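Local coordinates for protein nitrate reductase (Ulva prolifera, PDB 5YLY) that probably catalyses the NADH-dependent reduction of nitrate to nitrite, the first step of nitrate assimilation, its reductase domain binding FAD, at residues L50-L55 against H101-V106; A89-T94 against L174-Q179. All coordinates share one frame; numbering follows the deposited sequence.

Contact 1 of 2, residues L50-L55 against H101-V106; sequences LFRFGL and HFDLVV. With FAD (flavin-adenine dinucleotide), chain C.
F51 and L104 trade two backbone hydrogen bonds, and F53 and F102 do the same two residues further on, joining strands 50-54 and 101-106 as an antiparallel pair whose axes approach to 4.6 Å. F51 N reaches L104 O over 2.8 Å, and F53 N lies nearly in line with the F102 carbonyl. At the non-hydrogen-bonded pair between them, R52 with D103, D103 CA lies near F51 O and R52 CA near F102 O.

The polar work is done on the face that carries L50, R52, H101, D103 and V105. R52 approaches D103 side-on: NE binds OD1 at 2.8 Å on its syn side, though tilted from the carboxylate plane, while NH2 reaches OD2 at 3.0 Å from above that plane. The two flat groups are turned 45° against each other, so the salt bridge is two-pronged but twisted. On its way there the arginine chain lays CD over one face of the H101 imidazole, 3.9 Å from the ring centre; with H101 CG between its own backbone N and carbonyl carbon (chi1 72°), the imidazole lies beside the arginine chain. L50 CD2 sits over a face of the guanidinium.

Behind the sheet, F51, F53, F102 and L104 form the apolar side. F53 CB rests on the F102 ring, 3.5 Å from CZ, whereas the two phenyl rings are slid apart and barely overlap. L55 CD2 meets the F102 edge, and F51 turns its own edge to V106 CB.

Strand 34-43 flanks 48-54 on its other side and offers E40 as a second partner to R52. Helix 122-129 packs on F51 and V106, and M70 and I72 of strand 69-75 touch F102 and L104 from across the interior of the FAD-domain barrel.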
ATOM      1  N   LEU A  50      -5.303  11.110  -7.950  1.00 21.85           N
ATOM      2  CA  LEU A  50      -3.942  10.697  -8.310  1.00 20.72           C
ATOM      3  C   LEU A  50      -3.128  11.977  -8.477  1.00 24.56           C
ATOM      4  O   LEU A  50      -3.546  12.896  -9.200  1.00 23.75           O
ATOM      5  CB  LEU A  50      -3.901   9.869  -9.616  1.00 21.48           C
ATOM      6  CG  LEU A  50      -2.494   9.376  -9.989  1.00 25.17           C
ATOM      7  CD1 LEU A  50      -2.490   7.929 -10.541  1.00 25.74           C
ATOM      8  CD2 LEU A  50      -1.756  10.397 -10.931  1.00 26.24           C
ATOM      9  N   PHE A  51      -1.999  12.061  -7.768  1.00 20.88           N
ATOM     10  CA  PHE A  51      -1.102  13.210  -7.844  1.00 20.86           C
ATOM     11  C   PHE A  51       0.146  12.733  -8.556  1.00 24.53           C
ATOM     12  O   PHE A  51       0.791  11.794  -8.087  1.00 22.62           O
ATOM     13  CB  PHE A  51      -0.732  13.713  -6.432  1.00 21.96           C
ATOM     14  CG  PHE A  51      -1.917  14.238  -5.675  1.00 22.63           C
ATOM     15  CD1 PHE A  51      -2.307  15.568  -5.801  1.00 24.28           C
ATOM     16  CD2 PHE A  51      -2.689  13.389  -4.886  1.00 22.33           C
ATOM     17  CE1 PHE A  51      -3.424  16.049  -5.111  1.00 25.67           C
ATOM     18  CE2 PHE A  51      -3.823  13.855  -4.220  1.00 23.95           C
ATOM     19  CZ  PHE A  51      -4.189  15.188  -4.339  1.00 26.39           C
ATOM     20  N   ARG A  52       0.495  13.378  -9.676  1.00 20.19           N
ATOM     21  CA  ARG A  52       1.678  12.969 -10.415  1.00 20.43           C
ATOM     22  C   ARG A  52       2.747  13.993 -10.167  1.00 25.01           C
ATOM     23  O   ARG A  52       2.592  15.144 -10.579  1.00 25.14           O
ATOM     24  CB  ARG A  52       1.362  12.836 -11.922  1.00 21.39           C
ATOM     25  CG  ARG A  52       2.594  12.387 -12.744  1.00 22.80           C
ATOM     26  CD  ARG A  52       2.171  11.750 -14.078  1.00 24.51           C
ATOM     27  NE  ARG A  52       1.404  10.515 -13.841  1.00 22.88           N
ATOM     28  CZ  ARG A  52       0.247  10.201 -14.424  1.00 24.89           C
ATOM     29  NH1 ARG A  52      -0.288  11.006 -15.339  1.00 23.81           N
ATOM     30  NH2 ARG A  52      -0.367   9.058 -14.121  1.00 20.91           N
ATOM     31  N   PHE A  53       3.812  13.600  -9.459  1.00 23.27           N
ATOM     32  CA  PHE A  53       4.891  14.500  -9.072  1.00 21.89           C
ATOM     33  C   PHE A  53       6.110  14.251  -9.905  1.00 26.67           C
ATOM     34  O   PHE A  53       6.537  13.108 -10.049  1.00 24.81           O
ATOM     35  CB  PHE A  53       5.255  14.345  -7.569  1.00 23.41           C
ATOM     36  CG  PHE A  53       4.275  14.989  -6.626  1.00 23.87           C
ATOM     37  CD1 PHE A  53       4.329  16.358  -6.369  1.00 26.74           C
ATOM     38  CD2 PHE A  53       3.285  14.234  -6.008  1.00 25.97           C
ATOM     39  CE1 PHE A  53       3.426  16.953  -5.487  1.00 26.84           C
ATOM     40  CE2 PHE A  53       2.394  14.832  -5.112  1.00 27.66           C
ATOM     41  CZ  PHE A  53       2.480  16.182  -4.851  1.00 26.02           C
ATOM     42  N   GLY A  54       6.703  15.328 -10.401  1.00 26.60           N
ATOM     43  CA  GLY A  54       7.919  15.205 -11.194  1.00 26.78           C
ATOM     44  C   GLY A  54       9.144  15.060 -10.324  1.00 31.81           C
ATOM     45  O   GLY A  54       9.174  15.551  -9.194  1.00 31.73           O
ATOM     46  N   LEU A  55      10.147  14.343 -10.830  1.00 27.55           N
ATOM     47  CA  LEU A  55      11.444  14.214 -10.163  1.00 28.07           C
ATOM     48  C   LEU A  55      12.325  15.397 -10.609  1.00 33.12           C
ATOM     49  O   LEU A  55      11.779  16.358 -11.139  1.00 35.17           O
ATOM     50  CB  LEU A  55      12.066  12.827 -10.464  1.00 27.52           C
ATOM     51  CG  LEU A  55      11.170  11.628 -10.009  1.00 30.06           C
ATOM     52  CD1 LEU A  55      11.862  10.282 -10.220  1.00 31.57           C
ATOM     53  CD2 LEU A  55      10.734  11.760  -8.565  1.00 33.62           C
ATOM     54  N   HIS A 101       8.988  10.598 -12.749  1.00 24.61           N
ATOM     55  CA  HIS A 101       7.858  11.014 -11.931  1.00 23.23           C
ATOM     56  C   HIS A 101       7.443   9.858 -11.047  1.00 23.33           C
ATOM     57  O   HIS A 101       7.845   8.722 -11.293  1.00 24.52           O
ATOM     58  CB  HIS A 101       6.654  11.496 -12.821  1.00 24.95           C
ATOM     59  CG  HIS A 101       5.926  10.408 -13.569  1.00 25.91           C
ATOM     60  ND1 HIS A 101       6.269  10.069 -14.858  1.00 27.48           N
ATOM     61  CD2 HIS A 101       4.886   9.630 -13.180  1.00 25.53           C
ATOM     62  CE1 HIS A 101       5.434   9.102 -15.216  1.00 26.63           C
ATOM     63  NE2 HIS A 101       4.587   8.807 -14.237  1.00 25.15           N
ATOM     64  N   PHE A 102       6.597  10.134 -10.061  1.00 21.65           N
ATOM     65  CA  PHE A 102       5.913   9.115  -9.270  1.00 20.73           C
ATOM     66  C   PHE A 102       4.464   9.535  -9.145  1.00 24.32           C
ATOM     67  O   PHE A 102       4.141  10.743  -9.167  1.00 24.01           O
ATOM     68  CB  PHE A 102       6.544   8.848  -7.894  1.00 23.30           C
ATOM     69  CG  PHE A 102       6.544  10.013  -6.927  1.00 23.93           C
ATOM     70  CD1 PHE A 102       5.465  10.239  -6.088  1.00 26.40           C
ATOM     71  CD2 PHE A 102       7.623  10.883  -6.862  1.00 26.89           C
ATOM     72  CE1 PHE A 102       5.461  11.330  -5.195  1.00 27.25           C
ATOM     73  CE2 PHE A 102       7.640  11.950  -5.952  1.00 27.92           C
ATOM     74  CZ  PHE A 102       6.570  12.165  -5.111  1.00 26.79           C
ATOM     75  N   ASP A 103       3.605   8.543  -8.960  1.00 21.88           N
ATOM     76  CA  ASP A 103       2.172   8.785  -8.813  1.00 20.20           C
ATOM     77  C   ASP A 103       1.764   8.413  -7.420  1.00 22.80           C
ATOM     78  O   ASP A 103       2.120   7.333  -6.982  1.00 21.16           O
ATOM     79  CB  ASP A 103       1.398   7.861  -9.770  1.00 20.96           C
ATOM     80  CG  ASP A 103       1.524   8.190 -11.232  1.00 23.98           C
ATOM     81  OD1 ASP A 103       2.200   9.193 -11.560  1.00 21.38           O
ATOM     82  OD2 ASP A 103       0.996   7.416 -12.052  1.00 23.09           O
ATOM     83  N   LEU A 104       0.934   9.240  -6.774  1.00 21.84           N
ATOM     84  CA  LEU A 104       0.395   8.913  -5.460  1.00 22.35           C
ATOM     85  C   LEU A 104      -1.093   8.779  -5.658  1.00 25.90           C
ATOM     86  O   LEU A 104      -1.702   9.672  -6.244  1.00 26.09           O
ATOM     87  CB  LEU A 104       0.591  10.044  -4.424  1.00 24.26           C
ATOM     88  CG  LEU A 104       1.970  10.512  -4.113  1.00 30.07           C
ATOM     89  CD1 LEU A 104       1.867  11.627  -3.066  1.00 29.89           C
ATOM     90  CD2 LEU A 104       2.872   9.330  -3.606  1.00 30.13           C
ATOM     91  N   VAL A 105      -1.691   7.719  -5.116  1.00 22.07           N
ATOM     92  CA  VAL A 105      -3.153   7.594  -5.126  1.00 22.57           C
ATOM     93  C   VAL A 105      -3.547   7.871  -3.688  1.00 25.66           C
ATOM     94  O   VAL A 105      -3.094   7.173  -2.780  1.00 24.10           O
ATOM     95  CB  VAL A 105      -3.590   6.207  -5.662  1.00 24.46           C
ATOM     96  CG1 VAL A 105      -5.065   5.942  -5.370  1.00 23.82           C
ATOM     97  CG2 VAL A 105      -3.308   6.125  -7.150  1.00 23.80           C
ATOM     98  N   VAL A 106      -4.324   8.953  -3.466  1.00 22.63           N
ATOM     99  CA  VAL A 106      -4.632   9.425  -2.133  1.00 23.37           C
ATOM    100  C   VAL A 106      -6.133   9.495  -1.877  1.00 24.58           C
ATOM    101  O   VAL A 106      -6.873  10.117  -2.636  1.00 23.68           O
ATOM    102  CB  VAL A 106      -3.913  10.795  -1.819  1.00 28.27           C
ATOM    103  CG1 VAL A 106      -4.210  11.288  -0.399  1.00 28.70           C
ATOM    104  CG2 VAL A 106      -2.391  10.713  -2.054  1.00 27.67           C
TER
HETATM  105  PA  FAD C1001      -5.223  12.882   9.584  1.00 42.98           P
HETATM  106  O1A FAD C1001      -5.354  14.333   9.855  1.00 44.96           O
HETATM  107  O2A FAD C1001      -3.894  12.284   9.983  1.00 41.68           O
HETATM  108  O5B FAD C1001      -6.469  12.125  10.300  1.00 47.99           O
HETATM  109  C5B FAD C1001      -6.247  10.895  11.024  1.00 53.98           C
HETATM  110  C4B FAD C1001      -7.273   9.862  10.628  1.00 55.97           C
HETATM  111  O4B FAD C1001      -8.613  10.366  10.825  1.00 57.23           O
HETATM  112  C3B FAD C1001      -7.255   9.427   9.170  1.00 56.86           C
HETATM  113  O3B FAD C1001      -6.195   8.512   8.897  1.00 58.97           O
HETATM  114  C2B FAD C1001      -8.644   8.805   9.011  1.00 55.99           C
HETATM  115  O2B FAD C1001      -8.672   7.436   9.398  1.00 58.68           O
HETATM  116  C1B FAD C1001      -9.501   9.659   9.968  1.00 54.67           C
HETATM  117  N9A FAD C1001     -10.385  10.617   9.301  1.00 49.00           N
HETATM  118  C8A FAD C1001     -10.251  11.981   9.278  1.00 49.33           C
HETATM  119  N7A FAD C1001     -11.170  12.598   8.573  1.00 48.51           N
HETATM  120  C5A FAD C1001     -11.959  11.566   8.088  1.00 46.81           C
HETATM  121  C6A FAD C1001     -13.072  11.546   7.220  1.00 49.30           C
HETATM  122  N6A FAD C1001     -13.486  12.606   6.521  1.00 50.88           N
HETATM  123  N1A FAD C1001     -13.651  10.350   6.965  1.00 51.08           N
HETATM  124  C2A FAD C1001     -13.116   9.247   7.505  1.00 51.03           C
HETATM  125  N3A FAD C1001     -12.040   9.139   8.292  1.00 49.89           N
HETATM  126  C4A FAD C1001     -11.502  10.340   8.546  1.00 47.45           C
HETATM  127  N1  FAD C1001      -2.722   7.054   2.252  1.00 26.63           N
HETATM  128  C2  FAD C1001      -3.167   7.216   0.967  1.00 25.22           C
HETATM  129  O2  FAD C1001      -4.211   7.846   0.739  1.00 26.42           O
HETATM  130  N3  FAD C1001      -2.432   6.666  -0.096  1.00 24.66           N
HETATM  131  C4  FAD C1001      -1.252   5.935   0.024  1.00 23.99           C
HETATM  132  O4  FAD C1001      -0.639   5.573  -0.962  1.00 24.99           O
HETATM  133  C4X FAD C1001      -0.804   5.741   1.402  1.00 25.88           C
HETATM  134  N5  FAD C1001       0.278   5.029   1.609  1.00 26.54           N
HETATM  135  C5X FAD C1001       0.680   4.814   2.930  1.00 27.03           C
HETATM  136  C6  FAD C1001       1.817   4.029   3.166  1.00 28.38           C
HETATM  137  C7  FAD C1001       2.262   3.786   4.465  1.00 29.66           C
HETATM  138  C7M FAD C1001       3.472   2.908   4.668  1.00 30.08           C
HETATM  139  C8  FAD C1001       1.553   4.338   5.568  1.00 30.89           C
HETATM  140  C8M FAD C1001       2.036   4.137   6.992  1.00 29.57           C
HETATM  141  C9  FAD C1001       0.410   5.101   5.333  1.00 31.90           C
HETATM  142  C9A FAD C1001      -0.029   5.349   4.024  1.00 27.63           C
HETATM  143  N10 FAD C1001      -1.178   6.155   3.749  1.00 26.48           N
HETATM  144  C10 FAD C1001      -1.610   6.353   2.453  1.00 26.78           C
HETATM  145  C1' FAD C1001      -1.862   6.919   4.807  1.00 25.66           C
HETATM  146  C2' FAD C1001      -1.283   8.322   4.996  1.00 30.57           C
HETATM  147  O2' FAD C1001      -0.009   8.260   5.641  1.00 28.23           O
HETATM  148  C3' FAD C1001      -2.200   9.238   5.807  1.00 31.32           C
HETATM  149  O3' FAD C1001      -2.436   8.672   7.091  1.00 34.11           O
HETATM  150  C4' FAD C1001      -3.516   9.591   5.108  1.00 31.84           C
HETATM  151  O4' FAD C1001      -3.225  10.318   3.915  1.00 30.03           O
HETATM  152  C5' FAD C1001      -4.461  10.405   5.970  1.00 32.87           C
HETATM  153  O5' FAD C1001      -3.730  11.510   6.545  1.00 32.16           O
HETATM  154  P   FAD C1001      -4.434  12.930   6.823  1.00 34.96           P
HETATM  155  O1P FAD C1001      -3.407  13.903   7.259  1.00 33.81           O
HETATM  156  O2P FAD C1001      -5.306  13.323   5.656  1.00 33.65           O
HETATM  157  O3P FAD C1001      -5.402  12.564   8.028  1.00 36.82           O

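Contact 2 of 2, residues A89-T94 against L174-Q179; sequences AYTPTT and LTPMYQ. With FAD (flavin-adenine dinucleotide), chain C.
T91 packs closely against the start of helix 174-185, beside the flavin. Its carbonyl O lies 3.3 Å from T175 OG1, without a hydrogen bond between them: that hydroxyl instead donates to FAD O4 at 2.7 Å. T175 OG1 is turned to the flavin by a chi1 of 60°, which leaves CG2 beside the same O4. The T91 side chain splits its contacts between two helix residues. T91 OG1 comes 3.5 Å from P176 CG, and both atoms also lie near FAD C6; with CG2 anti to the backbone N (chi1 -60° for OG1), the T91 side chain crosses that of Q179 at about a right angle, its CG2 close to Q179 NE2. The Q179 amide is held by G67 N at OE1 and by K68 O at NE2.

Further along, the fit is looser and partly water-filled. T93 only brushes T175 and meets the edge of the Y178 ring, CB to CE2 4.1 Å. One water bridges P92 O to T175 O; a second donates to P92 O and T94 O and accepts from Q179 NE2. No direct hydrogen bond joins the two segments, and these waters make the polar link.

On the flavin itself, T91 N donates a long 3.3 Å bond to N5, and Y90 OH pairs with the ribityl O4'. A flavin held between the barrel and the first helix of the nucleotide-binding domain is characteristic of the ferredoxin-NADP+ reductase-like fold.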
ATOM      1  N   ALA A  89       3.253   9.459   5.549  1.00 29.52           N
ATOM      2  CA  ALA A  89       3.855   8.390   4.761  1.00 29.12           C
ATOM      3  C   ALA A  89       2.978   8.054   3.547  1.00 30.12           C
ATOM      4  O   ALA A  89       1.764   8.036   3.671  1.00 29.00           O
ATOM      5  CB  ALA A  89       4.004   7.143   5.612  1.00 31.02           C
ATOM      6  N   TYR A  90       3.594   7.767   2.389  1.00 25.64           N
ATOM      7  CA  TYR A  90       2.875   7.334   1.172  1.00 22.91           C
ATOM      8  C   TYR A  90       3.708   6.316   0.434  1.00 26.61           C
ATOM      9  O   TYR A  90       4.944   6.437   0.358  1.00 27.58           O
ATOM     10  CB  TYR A  90       2.517   8.493   0.209  1.00 23.98           C
ATOM     11  CG  TYR A  90       1.526   9.436   0.832  1.00 24.69           C
ATOM     12  CD1 TYR A  90       0.156   9.142   0.835  1.00 25.12           C
ATOM     13  CD2 TYR A  90       1.954  10.561   1.537  1.00 26.97           C
ATOM     14  CE1 TYR A  90      -0.753   9.946   1.520  1.00 25.90           C
ATOM     15  CE2 TYR A  90       1.038  11.405   2.173  1.00 27.39           C
ATOM     16  CZ  TYR A  90      -0.300  11.062   2.213  1.00 27.03           C
ATOM     17  OH  TYR A  90      -1.157  11.856   2.941  1.00 30.59           O
ATOM     18  N   THR A  91       3.031   5.324  -0.115  1.00 23.33           N
ATOM     19  CA  THR A  91       3.665   4.375  -1.022  1.00 21.71           C
ATOM     20  C   THR A  91       3.099   4.729  -2.383  1.00 24.31           C
ATOM     21  O   THR A  91       1.903   4.517  -2.645  1.00 22.17           O
ATOM     22  CB  THR A  91       3.431   2.915  -0.680  1.00 26.56           C
ATOM     23  OG1 THR A  91       3.938   2.647   0.619  1.00 26.07           O
ATOM     24  CG2 THR A  91       4.137   1.972  -1.695  1.00 24.46           C
ATOM     25  N   PRO A  92       3.932   5.254  -3.291  1.00 22.61           N
ATOM     26  CA  PRO A  92       3.402   5.599  -4.634  1.00 21.65           C
ATOM     27  C   PRO A  92       2.908   4.365  -5.371  1.00 24.50           C
ATOM     28  O   PRO A  92       3.309   3.237  -5.053  1.00 23.45           O
ATOM     29  CB  PRO A  92       4.643   6.120  -5.384  1.00 23.03           C
ATOM     30  CG  PRO A  92       5.597   6.492  -4.330  1.00 29.19           C
ATOM     31  CD  PRO A  92       5.363   5.588  -3.159  1.00 25.53           C
ATOM     32  N   THR A  93       2.018   4.575  -6.358  1.00 21.67           N
ATOM     33  CA  THR A  93       1.536   3.459  -7.167  1.00 21.26           C
ATOM     34  C   THR A  93       2.464   3.198  -8.359  1.00 24.69           C
ATOM     35  O   THR A  93       2.154   2.369  -9.229  1.00 23.62           O
ATOM     36  CB  THR A  93       0.098   3.703  -7.598  1.00 23.14           C
ATOM     37  OG1 THR A  93       0.030   4.953  -8.295  1.00 22.18           O
ATOM     38  CG2 THR A  93      -0.859   3.696  -6.420  1.00 22.72           C
ATOM     39  N   THR A  94       3.573   3.935  -8.425  1.00 24.30           N
ATOM     40  CA  THR A  94       4.644   3.715  -9.393  1.00 24.16           C
ATOM     41  C   THR A  94       5.887   3.450  -8.532  1.00 28.08           C
ATOM     42  O   THR A  94       5.910   3.802  -7.341  1.00 27.97           O
ATOM     43  CB  THR A  94       4.893   4.919 -10.342  1.00 24.76           C
ATOM     44  OG1 THR A  94       5.150   6.091  -9.567  1.00 23.78           O
ATOM     45  CG2 THR A  94       3.718   5.182 -11.271  1.00 26.04           C
ATOM     46  N   LEU A 174      -3.535  -0.431   1.484  1.00 23.83           N
ATOM     47  CA  LEU A 174      -3.363  -1.163   0.249  1.00 23.83           C
ATOM     48  C   LEU A 174      -2.089  -0.842  -0.548  1.00 25.50           C
ATOM     49  O   LEU A 174      -1.521  -1.768  -1.127  1.00 25.64           O
ATOM     50  CB  LEU A 174      -4.598  -1.017  -0.687  1.00 23.87           C
ATOM     51  CG  LEU A 174      -4.452  -1.792  -2.008  1.00 30.12           C
ATOM     52  CD1 LEU A 174      -4.583  -3.307  -1.838  1.00 29.32           C
ATOM     53  CD2 LEU A 174      -5.291  -1.202  -3.123  1.00 32.82           C
ATOM     54  N   THR A 175      -1.691   0.443  -0.684  1.00 22.32           N
ATOM     55  CA  THR A 175      -0.583   0.773  -1.628  1.00 21.95           C
ATOM     56  C   THR A 175       0.757   0.101  -1.270  1.00 23.95           C
ATOM     57  O   THR A 175       1.391  -0.352  -2.231  1.00 24.94           O
ATOM     58  CB  THR A 175      -0.461   2.250  -1.877  1.00 25.06           C
ATOM     59  OG1 THR A 175      -0.200   2.899  -0.647  1.00 26.05           O
ATOM     60  CG2 THR A 175      -1.739   2.821  -2.526  1.00 24.30           C
ATOM     61  N   PRO A 176       1.155  -0.152   0.006  1.00 23.47           N
ATOM     62  CA  PRO A 176       2.380  -0.951   0.219  1.00 22.90           C
ATOM     63  C   PRO A 176       2.224  -2.354  -0.372  1.00 25.63           C
ATOM     64  O   PRO A 176       3.175  -2.876  -0.921  1.00 26.39           O
ATOM     65  CB  PRO A 176       2.518  -0.970   1.748  1.00 24.87           C
ATOM     66  CG  PRO A 176       1.877   0.337   2.189  1.00 28.97           C
ATOM     67  CD  PRO A 176       0.647   0.364   1.293  1.00 24.57           C
ATOM     68  N   MET A 177       1.006  -2.962  -0.288  1.00 23.32           N
ATOM     69  CA  MET A 177       0.754  -4.305  -0.872  1.00 21.86           C
ATOM     70  C   MET A 177       0.807  -4.244  -2.392  1.00 25.61           C
ATOM     71  O   MET A 177       1.480  -5.064  -3.014  1.00 25.03           O
ATOM     72  CB  MET A 177      -0.630  -4.880  -0.442  1.00 23.83           C
ATOM     73  CG  MET A 177      -0.810  -4.966   1.043  1.00 27.12           C
ATOM     74  SD  MET A 177       0.604  -5.761   1.839  1.00 29.79           S
ATOM     75  CE  MET A 177       0.283  -5.324   3.509  1.00 30.10           C
ATOM     76  N   TYR A 178       0.110  -3.268  -2.980  1.00 22.49           N
ATOM     77  CA  TYR A 178       0.059  -3.083  -4.438  1.00 22.09           C
ATOM     78  C   TYR A 178       1.493  -2.954  -5.055  1.00 21.89           C
ATOM     79  O   TYR A 178       1.791  -3.559  -6.084  1.00 21.91           O
ATOM     80  CB  TYR A 178      -0.799  -1.847  -4.715  1.00 22.34           C
ATOM     81  CG  TYR A 178      -1.128  -1.615  -6.168  1.00 23.12           C
ATOM     82  CD1 TYR A 178      -1.832  -2.563  -6.908  1.00 23.80           C
ATOM     83  CD2 TYR A 178      -0.733  -0.448  -6.809  1.00 25.57           C
ATOM     84  CE1 TYR A 178      -2.152  -2.343  -8.254  1.00 26.03           C
ATOM     85  CE2 TYR A 178      -1.097  -0.195  -8.140  1.00 26.97           C
ATOM     86  CZ  TYR A 178      -1.793  -1.150  -8.862  1.00 29.86           C
ATOM     87  OH  TYR A 178      -2.133  -0.888 -10.180  1.00 28.22           O
ATOM     88  N   GLN A 179       2.381  -2.241  -4.382  1.00 19.25           N
ATOM     89  CA  GLN A 179       3.754  -2.062  -4.862  1.00 19.96           C
ATOM     90  C   GLN A 179       4.475  -3.447  -4.929  1.00 23.85           C
ATOM     91  O   GLN A 179       5.137  -3.773  -5.933  1.00 22.30           O
ATOM     92  CB  GLN A 179       4.527  -1.116  -3.912  1.00 21.08           C
ATOM     93  CG  GLN A 179       5.971  -0.857  -4.361  1.00 21.16           C
ATOM     94  CD  GLN A 179       6.823  -0.505  -3.187  1.00 27.48           C
ATOM     95  OE1 GLN A 179       7.082  -1.342  -2.334  1.00 26.88           O
ATOM     96  NE2 GLN A 179       7.205   0.758  -3.061  1.00 26.49           N
TER
HETATM   97  PA  FAD C1001      -5.223  12.882   9.584  1.00 42.98           P
HETATM   98  O1A FAD C1001      -5.354  14.333   9.855  1.00 44.96           O
HETATM   99  O2A FAD C1001      -3.894  12.284   9.983  1.00 41.68           O
HETATM  100  O5B FAD C1001      -6.469  12.125  10.300  1.00 47.99           O
HETATM  101  C5B FAD C1001      -6.247  10.895  11.024  1.00 53.98           C
HETATM  102  C4B FAD C1001      -7.273   9.862  10.628  1.00 55.97           C
HETATM  103  O4B FAD C1001      -8.613  10.366  10.825  1.00 57.23           O
HETATM  104  C3B FAD C1001      -7.255   9.427   9.170  1.00 56.86           C
HETATM  105  O3B FAD C1001      -6.195   8.512   8.897  1.00 58.97           O
HETATM  106  C2B FAD C1001      -8.644   8.805   9.011  1.00 55.99           C
HETATM  107  O2B FAD C1001      -8.672   7.436   9.398  1.00 58.68           O
HETATM  108  C1B FAD C1001      -9.501   9.659   9.968  1.00 54.67           C
HETATM  109  N9A FAD C1001     -10.385  10.617   9.301  1.00 49.00           N
HETATM  110  C8A FAD C1001     -10.251  11.981   9.278  1.00 49.33           C
HETATM  111  N7A FAD C1001     -11.170  12.598   8.573  1.00 48.51           N
HETATM  112  C5A FAD C1001     -11.959  11.566   8.088  1.00 46.81           C
HETATM  113  C6A FAD C1001     -13.072  11.546   7.220  1.00 49.30           C
HETATM  114  N6A FAD C1001     -13.486  12.606   6.521  1.00 50.88           N
HETATM  115  N1A FAD C1001     -13.651  10.350   6.965  1.00 51.08           N
HETATM  116  C2A FAD C1001     -13.116   9.247   7.505  1.00 51.03           C
HETATM  117  N3A FAD C1001     -12.040   9.139   8.292  1.00 49.89           N
HETATM  118  C4A FAD C1001     -11.502  10.340   8.546  1.00 47.45           C
HETATM  119  N1  FAD C1001      -2.722   7.054   2.252  1.00 26.63           N
HETATM  120  C2  FAD C1001      -3.167   7.216   0.967  1.00 25.22           C
HETATM  121  O2  FAD C1001      -4.211   7.846   0.739  1.00 26.42           O
HETATM  122  N3  FAD C1001      -2.432   6.666  -0.096  1.00 24.66           N
HETATM  123  C4  FAD C1001      -1.252   5.935   0.024  1.00 23.99           C
HETATM  124  O4  FAD C1001      -0.639   5.573  -0.962  1.00 24.99           O
HETATM  125  C4X FAD C1001      -0.804   5.741   1.402  1.00 25.88           C
HETATM  126  N5  FAD C1001       0.278   5.029   1.609  1.00 26.54           N
HETATM  127  C5X FAD C1001       0.680   4.814   2.930  1.00 27.03           C
HETATM  128  C6  FAD C1001       1.817   4.029   3.166  1.00 28.38           C
HETATM  129  C7  FAD C1001       2.262   3.786   4.465  1.00 29.66           C
HETATM  130  C7M FAD C1001       3.472   2.908   4.668  1.00 30.08           C
HETATM  131  C8  FAD C1001       1.553   4.338   5.568  1.00 30.89           C
HETATM  132  C8M FAD C1001       2.036   4.137   6.992  1.00 29.57           C
HETATM  133  C9  FAD C1001       0.410   5.101   5.333  1.00 31.90           C
HETATM  134  C9A FAD C1001      -0.029   5.349   4.024  1.00 27.63           C
HETATM  135  N10 FAD C1001      -1.178   6.155   3.749  1.00 26.48           N
HETATM  136  C10 FAD C1001      -1.610   6.353   2.453  1.00 26.78           C
HETATM  137  C1' FAD C1001      -1.862   6.919   4.807  1.00 25.66           C
HETATM  138  C2' FAD C1001      -1.283   8.322   4.996  1.00 30.57           C
HETATM  139  O2' FAD C1001      -0.009   8.260   5.641  1.00 28.23           O
HETATM  140  C3' FAD C1001      -2.200   9.238   5.807  1.00 31.32           C
HETATM  141  O3' FAD C1001      -2.436   8.672   7.091  1.00 34.11           O
HETATM  142  C4' FAD C1001      -3.516   9.591   5.108  1.00 31.84           C
HETATM  143  O4' FAD C1001      -3.225  10.318   3.915  1.00 30.03           O
HETATM  144  C5' FAD C1001      -4.461  10.405   5.970  1.00 32.87           C
HETATM  145  O5' FAD C1001      -3.730  11.510   6.545  1.00 32.16           O
HETATM  146  P   FAD C1001      -4.434  12.930   6.823  1.00 34.96           P
HETATM  147  O1P FAD C1001      -3.407  13.903   7.259  1.00 33.81           O
HETATM  148  O2P FAD C1001      -5.306  13.323   5.656  1.00 33.65           O
HETATM  149  O3P FAD C1001      -5.402  12.564   8.028  1.00 36.82           O
HETATM  150  O   HOH W   1       1.606   0.976  -4.717  1.00 24.29           O
HETATM  151  O   HOH W   2       5.936   2.455  -4.959  1.00 27.94           O

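Contacts 1 and 2, with centres about 11 Å apart, meet where the chain leaving strand 85-90 passes strand 101-107. D103 is the joint: its backbone O is a probable acceptor for T93 N at 2.8 Å, and its backbone N probably binds T94 OG1 at 3.0 Å, while its carboxylate remains with R52. Both contacts end on the same isoalloxazine. From contact 1, V105 O accepts from FAD N3 at 2.8 Å; contact 2 addresses O4 and N5 of the same ring system. Strand 101-106 thus holds the pyrimidine side from the barrel, and helix 174-179 brings in the nucleotide-binding domain, so the flavin lies at the interface of the two domains.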